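Local coordinates for protein putative cytosine/guanine deaminase (Unidentified, PDB 2PAJ) that catalyses the zinc-dependent hydrolytic deamination of isoxanthopterin-type pteridines, turning a 2-amino-4-hydroxypteridine into the 2,4-dihydroxypteridine with release of ammonium, at residues I294-L297 / A298-T302; P320-E323 / M324-G328; M352-L355 / A356-R360; G461-I464 / K465-G468. One frame throughout, in Å; residues are numbered along the deposited sequence.

Contact 1. Residues I294-L297 / A298-T302; sequences IALL and AQTGT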
loop_
_atom_site.group_PDB
_atom_site.type_symbol
_atom_site.label_atom_id
_atom_site.label_comp_id
_atom_site.label_asym_id
_atom_site.label_seq_id
_atom_site.Cartn_x
_atom_site.Cartn_y
_atom_site.Cartn_z
ATOM N N ILE A 294 8.527 1.241 -22.054
ATOM C CA ILE A 294 7.643 0.205 -21.550
ATOM C C ILE A 294 8.282 -1.156 -21.716
ATOM O O ILE A 294 8.179 -2.014 -20.846
ATOM C CB ILE A 294 6.282 0.241 -22.273
ATOM C CG1 ILE A 294 5.556 1.538 -21.916
ATOM C CG2 ILE A 294 5.416 -0.947 -21.860
ATOM C CD1 ILE A 294 4.298 1.752 -22.695
ATOM N N ALA A 295 8.961 -1.341 -22.838
ATOM C CA ALA A 295 9.640 -2.599 -23.136
ATOM C C ALA A 295 10.732 -2.876 -22.103
ATOM O O ALA A 295 10.896 -4.008 -21.637
ATOM C CB ALA A 295 10.243 -2.539 -24.534
ATOM N N LEU A 296 11.476 -1.830 -21.753
ATOM C CA LEU A 296 12.544 -1.945 -20.774
ATOM C C LEU A 296 11.980 -2.306 -19.410
ATOM O O LEU A 296 12.609 -3.021 -18.643
ATOM C CB LEU A 296 13.315 -0.632 -20.671
ATOM C CG LEU A 296 14.795 -0.638 -21.051
ATOM C CD1 LEU A 296 15.400 0.684 -20.632
ATOM C CD2 LEU A 296 15.516 -1.789 -20.372
ATOM N N LEU A 297 10.797 -1.797 -19.098
ATOM C CA LEU A 297 10.174 -2.119 -17.823
ATOM C C LEU A 297 9.717 -3.558 -17.852
ATOM O O LEU A 297 9.757 -4.252 -16.845
ATOM C CB LEU A 297 8.971 -1.214 -17.573
ATOM C CG LEU A 297 9.306 0.244 -17.266
ATOM C CD1 LEU A 297 8.033 1.064 -17.272
ATOM C CD2 LEU A 297 10.029 0.332 -15.928
ATOM N N ALA A 298 9.281 -3.995 -19.027
ATOM C CA ALA A 298 8.798 -5.351 -19.217
ATOM C C ALA A 298 9.920 -6.388 -19.156
ATOM O O ALA A 298 9.757 -7.439 -18.540
ATOM C CB ALA A 298 8.059 -5.454 -20.546
ATOM N N GLN A 299 11.055 -6.098 -19.789
ATOM C CA GLN A 299 12.169 -7.048 -19.797
ATOM C C GLN A 299 12.909 -7.130 -18.463
ATOM O O GLN A 299 13.410 -8.193 -18.089
ATOM C CB GLN A 299 13.161 -6.705 -20.904
ATOM C CG GLN A 299 14.078 -5.557 -20.570
ATOM C CD GLN A 299 15.360 -5.556 -21.400
ATOM O OE1 GLN A 299 15.352 -5.250 -22.598
ATOM N NE2 GLN A 299 16.473 -5.909 -20.758
ATOM N N THR A 300 12.968 -6.010 -17.748
ATOM C CA THR A 300 13.643 -5.963 -16.460
ATOM C C THR A 300 12.743 -6.425 -15.325
ATOM O O THR A 300 13.225 -6.766 -14.251
ATOM C CB THR A 300 14.161 -4.544 -16.148
ATOM O OG1 THR A 300 13.066 -3.622 -16.070
ATOM C CG2 THR A 300 15.106 -4.092 -17.235
ATOM N N GLY A 301 11.440 -6.446 -15.561
ATOM C CA GLY A 301 10.537 -6.877 -14.520
ATOM C C GLY A 301 10.291 -5.817 -13.465
ATOM O O GLY A 301 9.868 -6.123 -12.352
ATOM N N THR A 302 10.561 -4.565 -13.813
ATOM C CA THR A 302 10.350 -3.448 -12.899
ATOM C C THR A 302 8.855 -3.161 -12.811
ATOM O O THR A 302 8.177 -3.048 -13.832
ATOM C CB THR A 302 11.048 -2.196 -13.410
ATOM O OG1 THR A 302 12.348 -2.540 -13.895
ATOM C CG2 THR A 302 11.177 -1.176 -12.307
#
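Ala298 N and Gln299 N bond back to Ile294 O and Ala295 O, the regular i to i+4 pattern of helix 291-300, which breaks at Gly301 with phi 78°. This is the C-terminal end of the helix in a beta-alpha-beta unit of the amidohydrolase barrel, between parallel strands 281-284 and 303-306. In the last turn Leu296 O is gripped twice by one residue: Thr300 N approaches from above the carbonyl plane at 3.1 Å, and Thr300 OG1 donates from closer to that plane. OG1 can reach back because it stands between the backbone N and carbonyl carbon of Thr300 (chi1 62°), which also brings Thr300 CG2 to 3.9 Å from Leu296 CD2. Leu296 and Gln299 run alongside each other, pointing the same way, with the same CD2 against the Gln299 amide carbon. At the helix end, Gly301 N and Thr302 N make weak bonds to Leu297 O, while Leu297 CD2 lies against Thr302 CB at 3.7 Å. The buried Thr302 faces strand 281-284 through Val281 and Tyr283, and its hydroxyl is also bonded to Gly278 N. Thr302 OG1 donates a hydrogen bond to Thr300 OG1, which itself donates to Leu296 O at 2.7 Å.

Contact 2. Residues P320-E323 / M324-G328; sequences PVRE and MADAG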
loop_
_atom_site.group_PDB
_atom_site.type_symbol
_atom_site.label_atom_id
_atom_site.label_comp_id
_atom_site.label_asym_id
_atom_site.label_seq_id
_atom_site.Cartn_x
_atom_site.Cartn_y
_atom_site.Cartn_z
ATOM N N PRO A 320 0.237 5.774 -18.818
ATOM C CA PRO A 320 -0.987 4.979 -18.958
ATOM C C PRO A 320 -0.908 3.812 -17.983
ATOM O O PRO A 320 -0.329 3.948 -16.904
ATOM C CB PRO A 320 -0.902 4.502 -20.395
ATOM C CG PRO A 320 0.577 4.114 -20.469
ATOM C CD PRO A 320 1.274 5.293 -19.752
ATOM N N VAL A 321 -1.482 2.673 -18.364
ATOM C CA VAL A 321 -1.448 1.472 -17.531
ATOM C C VAL A 321 -1.653 0.242 -18.396
ATOM O O VAL A 321 -0.788 -0.620 -18.458
ATOM C CB VAL A 321 -2.550 1.426 -16.425
ATOM C CG1 VAL A 321 -2.303 0.213 -15.515
ATOM C CG2 VAL A 321 -2.553 2.701 -15.608
ATOM N N ARG A 322 -2.799 0.134 -19.062
ATOM C CA ARG A 322 -3.009 -1.048 -19.890
ATOM C C ARG A 322 -2.262 -0.939 -21.201
ATOM O O ARG A 322 -2.843 -0.699 -22.255
ATOM C CB ARG A 322 -4.494 -1.333 -20.168
ATOM C CG ARG A 322 -4.625 -2.631 -20.958
ATOM C CD ARG A 322 -5.939 -3.330 -20.802
ATOM N NE ARG A 322 -6.173 -3.893 -19.475
ATOM C CZ ARG A 322 -6.766 -3.234 -18.483
ATOM N NH1 ARG A 322 -7.164 -1.972 -18.673
ATOM N NH2 ARG A 322 -7.031 -3.852 -17.327
ATOM N N GLU A 323 -0.958 -1.110 -21.084
ATOM C CA GLU A 323 0.009 -1.087 -22.167
ATOM C C GLU A 323 1.175 -1.681 -21.415
ATOM O O GLU A 323 1.849 -2.594 -21.897
ATOM C CB GLU A 323 0.313 0.333 -22.614
ATOM C CG GLU A 323 -0.759 0.873 -23.517
ATOM C CD GLU A 323 -0.788 2.380 -23.528
ATOM O OE1 GLU A 323 0.127 2.988 -24.148
ATOM O OE2 GLU A 323 -1.721 2.950 -22.900
ATOM N N MET A 324 1.369 -1.180 -20.199
ATOM C CA MET A 324 2.405 -1.693 -19.328
ATOM C C MET A 324 1.939 -3.088 -18.932
ATOM O O MET A 324 2.698 -4.053 -18.979
ATOM C CB MET A 324 2.531 -0.819 -18.082
ATOM C CG MET A 324 2.943 0.607 -18.381
ATOM S SD MET A 324 3.593 1.493 -16.957
ATOM C CE MET A 324 2.335 2.614 -16.595
ATOM N N ALA A 325 0.670 -3.183 -18.556
ATOM C CA ALA A 325 0.088 -4.449 -18.151
ATOM C C ALA A 325 0.152 -5.429 -19.311
ATOM O O ALA A 325 0.442 -6.611 -19.118
ATOM C CB ALA A 325 -1.355 -4.243 -17.713
ATOM N N ASP A 326 -0.108 -4.937 -20.521
ATOM C CA ASP A 326 -0.079 -5.794 -21.702
ATOM C C ASP A 326 1.345 -6.141 -22.074
ATOM O O ASP A 326 1.617 -7.231 -22.588
ATOM C CB ASP A 326 -0.765 -5.105 -22.877
ATOM C CG ASP A 326 -2.247 -4.913 -22.644
ATOM O OD1 ASP A 326 -2.898 -5.896 -22.220
ATOM O OD2 ASP A 326 -2.756 -3.790 -22.881
ATOM N N ALA A 327 2.247 -5.198 -21.814
ATOM C CA ALA A 327 3.658 -5.380 -22.092
ATOM C C ALA A 327 4.191 -6.445 -21.150
ATOM O O ALA A 327 5.197 -7.087 -21.431
ATOM C CB ALA A 327 4.397 -4.075 -21.886
ATOM N N GLY A 328 3.509 -6.634 -20.029
ATOM C CA GLY A 328 3.945 -7.641 -19.090
ATOM C C GLY A 328 4.577 -7.095 -17.827
ATOM O O GLY A 328 4.990 -7.862 -16.962
#
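Arg322 and Asp326 lean across one another at the start of helix 324-327, their guanidinium and carboxylate planes turned 55° apart, and they meet through the aliphatic part of the arginine. Asp326 OD2 lies beside that arm, a closeness doubtful in detail, whereas Arg322 NE and Asp326 OD1 stay 4.7 Å apart, so the two charges are near without pairing. The arginine has CG opposite its backbone N (chi1 -176°) and bends at chi3, carrying its guanidinium to a salt bridge with Glu385. Met324 goes the other way, its chain folding back until CE rests by the Pro320 ring, 4.3 Å from CD. Arg322 centres an inverse gamma turn, closed by Glu323 N on Val321 O. Separately, Ala325 N bonds to the same carbonyl as the helix begins. Glu323 occupies the N-cap position, its backbone O receiving Ala327 N at 2.6 Å, its carboxylate turned to Arg360. Gly328, with phi 107°, ends this single short turn in a geometry that fits a Schellman motif, its closing bonds weak. Around the barrel, Met324 packs on strand 303-306, Ala327 on helix 291-300, and Val321, Arg322 and Ala325 on Trp389 of helix 383-398.

Contact 3. Residues M352-L355 / A356-R360; sequences MTWL and AQRAR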
loop_
_atom_site.group_PDB
_atom_site.type_symbol
_atom_site.label_atom_id
_atom_site.label_comp_id
_atom_site.label_asym_id
_atom_site.label_seq_id
_atom_site.Cartn_x
_atom_site.Cartn_y
_atom_site.Cartn_z
ATOM N N MET A 352 -11.644 3.998 -9.013
ATOM C CA MET A 352 -11.146 4.915 -10.023
ATOM C C MET A 352 -10.323 4.164 -11.067
ATOM O O MET A 352 -10.347 4.498 -12.253
ATOM C CB MET A 352 -10.291 5.999 -9.354
ATOM C CG MET A 352 -9.763 7.081 -10.298
ATOM S SD MET A 352 -11.015 8.193 -10.957
ATOM C CE MET A 352 -11.159 7.601 -12.625
ATOM N N THR A 353 -9.594 3.149 -10.614
ATOM C CA THR A 353 -8.761 2.338 -11.487
ATOM C C THR A 353 -9.632 1.612 -12.501
ATOM O O THR A 353 -9.363 1.635 -13.702
ATOM C CB THR A 353 -7.990 1.300 -10.677
ATOM O OG1 THR A 353 -7.355 1.941 -9.574
ATOM C CG2 THR A 353 -6.933 0.634 -11.530
ATOM N N TRP A 354 -10.677 0.965 -12.004
ATOM C CA TRP A 354 -11.591 0.237 -12.865
ATOM C C TRP A 354 -12.293 1.145 -13.870
ATOM O O TRP A 354 -12.354 0.828 -15.056
ATOM C CB TRP A 354 -12.630 -0.495 -12.023
ATOM C CG TRP A 354 -13.618 -1.283 -12.828
ATOM C CD1 TRP A 354 -13.360 -2.346 -13.659
ATOM C CD2 TRP A 354 -15.030 -1.077 -12.866
ATOM N NE1 TRP A 354 -14.530 -2.809 -14.207
ATOM C CE2 TRP A 354 -15.570 -2.052 -13.740
ATOM C CE3 TRP A 354 -15.890 -0.160 -12.251
ATOM C CZ2 TRP A 354 -16.940 -2.145 -14.009
ATOM C CZ3 TRP A 354 -17.244 -0.246 -12.517
ATOM C CH2 TRP A 354 -17.761 -1.239 -13.398
ATOM N N LEU A 355 -12.825 2.270 -13.399
ATOM C CA LEU A 355 -13.521 3.204 -14.283
ATOM C C LEU A 355 -12.630 3.703 -15.399
ATOM O O LEU A 355 -13.049 3.768 -16.551
ATOM C CB LEU A 355 -14.070 4.396 -13.501
ATOM C CG LEU A 355 -15.294 4.132 -12.615
ATOM C CD1 LEU A 355 -15.744 5.424 -11.963
ATOM C CD2 LEU A 355 -16.421 3.557 -13.448
ATOM N N ALA A 356 -11.401 4.062 -15.053
ATOM C CA ALA A 356 -10.445 4.548 -16.036
ATOM C C ALA A 356 -10.105 3.454 -17.046
ATOM O O ALA A 356 -9.831 3.742 -18.212
ATOM C CB ALA A 356 -9.203 5.017 -15.344
ATOM N N GLN A 357 -10.122 2.199 -16.606
ATOM C CA GLN A 357 -9.831 1.081 -17.501
ATOM C C GLN A 357 -11.040 0.755 -18.394
ATOM O O GLN A 357 -10.905 0.087 -19.428
ATOM C CB GLN A 357 -9.419 -0.162 -16.698
ATOM C CG GLN A 357 -8.138 0.018 -15.882
ATOM C CD GLN A 357 -7.064 0.831 -16.615
ATOM O OE1 GLN A 357 -6.708 0.527 -17.755
ATOM N NE2 GLN A 357 -6.541 1.870 -15.949
ATOM N N ARG A 358 -12.222 1.214 -17.986
ATOM C CA ARG A 358 -13.435 0.996 -18.774
ATOM C C ARG A 358 -13.495 2.099 -19.828
ATOM O O ARG A 358 -14.083 1.916 -20.907
ATOM C CB ARG A 358 -14.694 1.091 -17.915
ATOM C CG ARG A 358 -14.870 0.009 -16.883
ATOM C CD ARG A 358 -16.333 -0.045 -16.459
ATOM N NE ARG A 358 -16.916 1.284 -16.248
ATOM C CZ ARG A 358 -18.201 1.504 -15.952
ATOM N NH1 ARG A 358 -19.052 0.485 -15.825
ATOM N NH2 ARG A 358 -18.644 2.745 -15.786
ATOM N N ALA A 359 -12.905 3.247 -19.489
ATOM C CA ALA A 359 -12.857 4.395 -20.387
ATOM C C ALA A 359 -12.279 3.911 -21.722
ATOM O O ALA A 359 -12.779 4.284 -22.790
ATOM C CB ALA A 359 -11.979 5.501 -19.786
ATOM N N ARG A 360 -11.221 3.093 -21.653
ATOM C CA ARG A 360 -10.606 2.514 -22.854
ATOM C C ARG A 360 -11.338 1.182 -23.083
ATOM O O ARG A 360 -10.703 0.138 -23.260
ATOM C CB ARG A 360 -9.103 2.234 -22.639
ATOM C CG ARG A 360 -8.201 3.454 -22.340
ATOM C CD ARG A 360 -6.691 3.117 -22.538
ATOM N NE ARG A 360 -6.413 2.669 -23.912
ATOM C CZ ARG A 360 -5.217 2.290 -24.375
ATOM N NH1 ARG A 360 -4.142 2.295 -23.588
ATOM N NH2 ARG A 360 -5.093 1.891 -25.638
#
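Arg358 folds back over the six-membered ring of Trp354, one helical turn earlier in helix 346-359, in an i to i+4 cation-pi pair. The tight part is aliphatic: Arg358 CD sits over the ring face, 3.5 Å from its centroid, in a CH-pi contact. The charged end is off-centre, with Arg358 CZ 4.3 Å from the same centroid, 32° off the normal, NH1 near the rim carbon CH2, and the guanidinium plane turned 40° from the ring. Trp354 CG stands opposite its backbone N (chi1 180°), sending the indole outward from the helix, and the arginine, bent at chi3, folds back to meet it. The ring lies over one face of the guanidinium, and Leu355 CD2 approaches obliquely from another direction. On the buried side Thr353 OG1 bonds to Glu349 O, and the first torsion of Gln357 places its CG next to Thr353 O before the bend at chi2 turns the amide; helix 383-398 covers both residues. The loose side is the exposed part of the guanidinium and the light touch of Met352 CE on Ala356 CB at 4.2 Å. The ring probably steadies the arginine by dispersion and off-centre electrostatics, with the positive charge still near solvent.

Contact 4. Residues G461-I464 / K465-G468; sequences GVDI and KELG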
loop_
_atom_site.group_PDB
_atom_site.type_symbol
_atom_site.label_atom_id
_atom_site.label_comp_id
_atom_site.label_asym_id
_atom_site.label_seq_id
_atom_site.Cartn_x
_atom_site.Cartn_y
_atom_site.Cartn_z
ATOM N N GLY A 461 -9.222 -0.302 19.842
ATOM C CA GLY A 461 -8.330 0.804 20.144
ATOM C C GLY A 461 -8.709 2.111 19.466
ATOM O O GLY A 461 -8.121 3.158 19.746
ATOM N N VAL A 462 -9.691 2.076 18.573
ATOM C CA VAL A 462 -10.080 3.300 17.894
ATOM C C VAL A 462 -11.431 3.822 18.315
ATOM O O VAL A 462 -12.405 3.079 18.376
ATOM C CB VAL A 462 -10.118 3.130 16.368
ATOM C CG1 VAL A 462 -8.792 2.577 15.852
ATOM C CG2 VAL A 462 -11.274 2.221 15.990
ATOM N N ASP A 463 -11.454 5.118 18.603
ATOM C CA ASP A 463 -12.643 5.867 18.998
ATOM C C ASP A 463 -12.749 6.914 17.893
ATOM O O ASP A 463 -12.027 7.915 17.904
ATOM C CB ASP A 463 -12.412 6.558 20.343
ATOM C CG ASP A 463 -13.610 7.376 20.802
ATOM O OD1 ASP A 463 -14.207 8.098 19.968
ATOM O OD2 ASP A 463 -13.939 7.315 22.007
ATOM N N ILE A 464 -13.633 6.672 16.934
ATOM C CA ILE A 464 -13.801 7.572 15.807
ATOM C C ILE A 464 -14.093 9.023 16.179
ATOM O O ILE A 464 -13.453 9.937 15.663
ATOM C CB ILE A 464 -14.896 7.042 14.878
ATOM C CG1 ILE A 464 -14.463 5.695 14.304
ATOM C CG2 ILE A 464 -15.172 8.029 13.751
ATOM C CD1 ILE A 464 -15.589 4.968 13.626
ATOM N N LYS A 465 -15.050 9.244 17.070
ATOM C CA LYS A 465 -15.379 10.610 17.455
ATOM C C LYS A 465 -14.180 11.282 18.084
ATOM O O LYS A 465 -13.914 12.456 17.854
ATOM C CB LYS A 465 -16.543 10.620 18.436
ATOM C CG LYS A 465 -17.848 10.214 17.819
ATOM C CD LYS A 465 -18.927 10.138 18.877
ATOM C CE LYS A 465 -20.244 9.617 18.303
ATOM N NZ LYS A 465 -21.256 9.481 19.385
ATOM N N GLU A 466 -13.461 10.516 18.884
ATOM C CA GLU A 466 -12.280 11.005 19.562
ATOM C C GLU A 466 -11.213 11.375 18.549
ATOM O O GLU A 466 -10.644 12.461 18.591
ATOM C CB GLU A 466 -11.762 9.915 20.468
ATOM C CG GLU A 466 -10.931 10.394 21.618
ATOM C CD GLU A 466 -10.886 9.348 22.698
ATOM O OE1 GLU A 466 -10.214 8.301 22.497
ATOM O OE2 GLU A 466 -11.554 9.571 23.736
ATOM N N LEU A 467 -10.937 10.450 17.643
ATOM C CA LEU A 467 -9.950 10.677 16.610
ATOM C C LEU A 467 -10.379 11.876 15.777
ATOM O O LEU A 467 -9.543 12.600 15.240
ATOM C CB LEU A 467 -9.838 9.447 15.715
ATOM C CG LEU A 467 -8.423 8.947 15.413
ATOM C CD1 LEU A 467 -8.468 7.973 14.242
ATOM C CD2 LEU A 467 -7.510 10.119 15.100
ATOM N N GLY A 468 -11.687 12.081 15.671
ATOM C CA GLY A 468 -12.190 13.195 14.895
ATOM C C GLY A 468 -11.831 14.514 15.540
ATOM O O GLY A 468 -11.278 15.405 14.890
#
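Asp463 caps the first turn of the C-terminal helix 464-483, its carboxylate accepting the backbone N-H of Glu466. This side-chain bond runs from Glu466 N to Asp463 OD1 over 2.8 Å, and the donor comes from above the carboxylate plane, 49° out of it. Placing CG opposite the backbone N of Asp463 (chi1 179°) turns the carboxylate toward the amide that the helix start would otherwise present without an i-4 carbonyl. The N-H groups at this end, together with the helix dipole, probably stabilise the negative charge of the aspartate.

Main-chain bonds take over directly behind the cap. Leu467 N reaches Asp463 O at 2.8 Å, so one residue receives the helix through both its side chain and its carbonyl. Gly468 N follows with a bond to Ile464 O, also 2.8 Å.

Electrostatics and packing meet in the Asp463 and Glu466 side chains, which cross at about a right angle with their carboxylates stacked 24° from parallel. Asp463 OD2 lies 3.7 Å from Glu466 OE2, a like-charge approach on an exposed surface that would probably be eased by solvent. Glu466 CB lies beside Asp463 OD1, and Leu467 CB lies 3.5 Å from Asp463 O.

The turn follows the loop after strand 451-455 and lies against helix 112-127: Leu467 packs on Leu117 and Ile121, and Val462, just ahead of the cap, on Arg120 and Ile124.

All four contacts are local, each within one continuous run of chain, and they follow in series without nesting or crossing. Contact 1 ends helix 291-300 before strand 303-306; contact 2 turns the loop after helix 308-312 into helix 324-327; contact 3 lies near the end of helix 346-359; contact 4 starts the C-terminal helix. The first three form a chain of neighbours on the barrel's outside. Ile294 CG2 meets Ala327 CB at 3.3 Å, joining contacts 1 and 2, and a salt bridge from Glu323 OE2 to Arg360 NH1, 2.6 Å long, joins contacts 2 and 3. Contact 4 stands apart, its centre about 34 Å from that of contact 3.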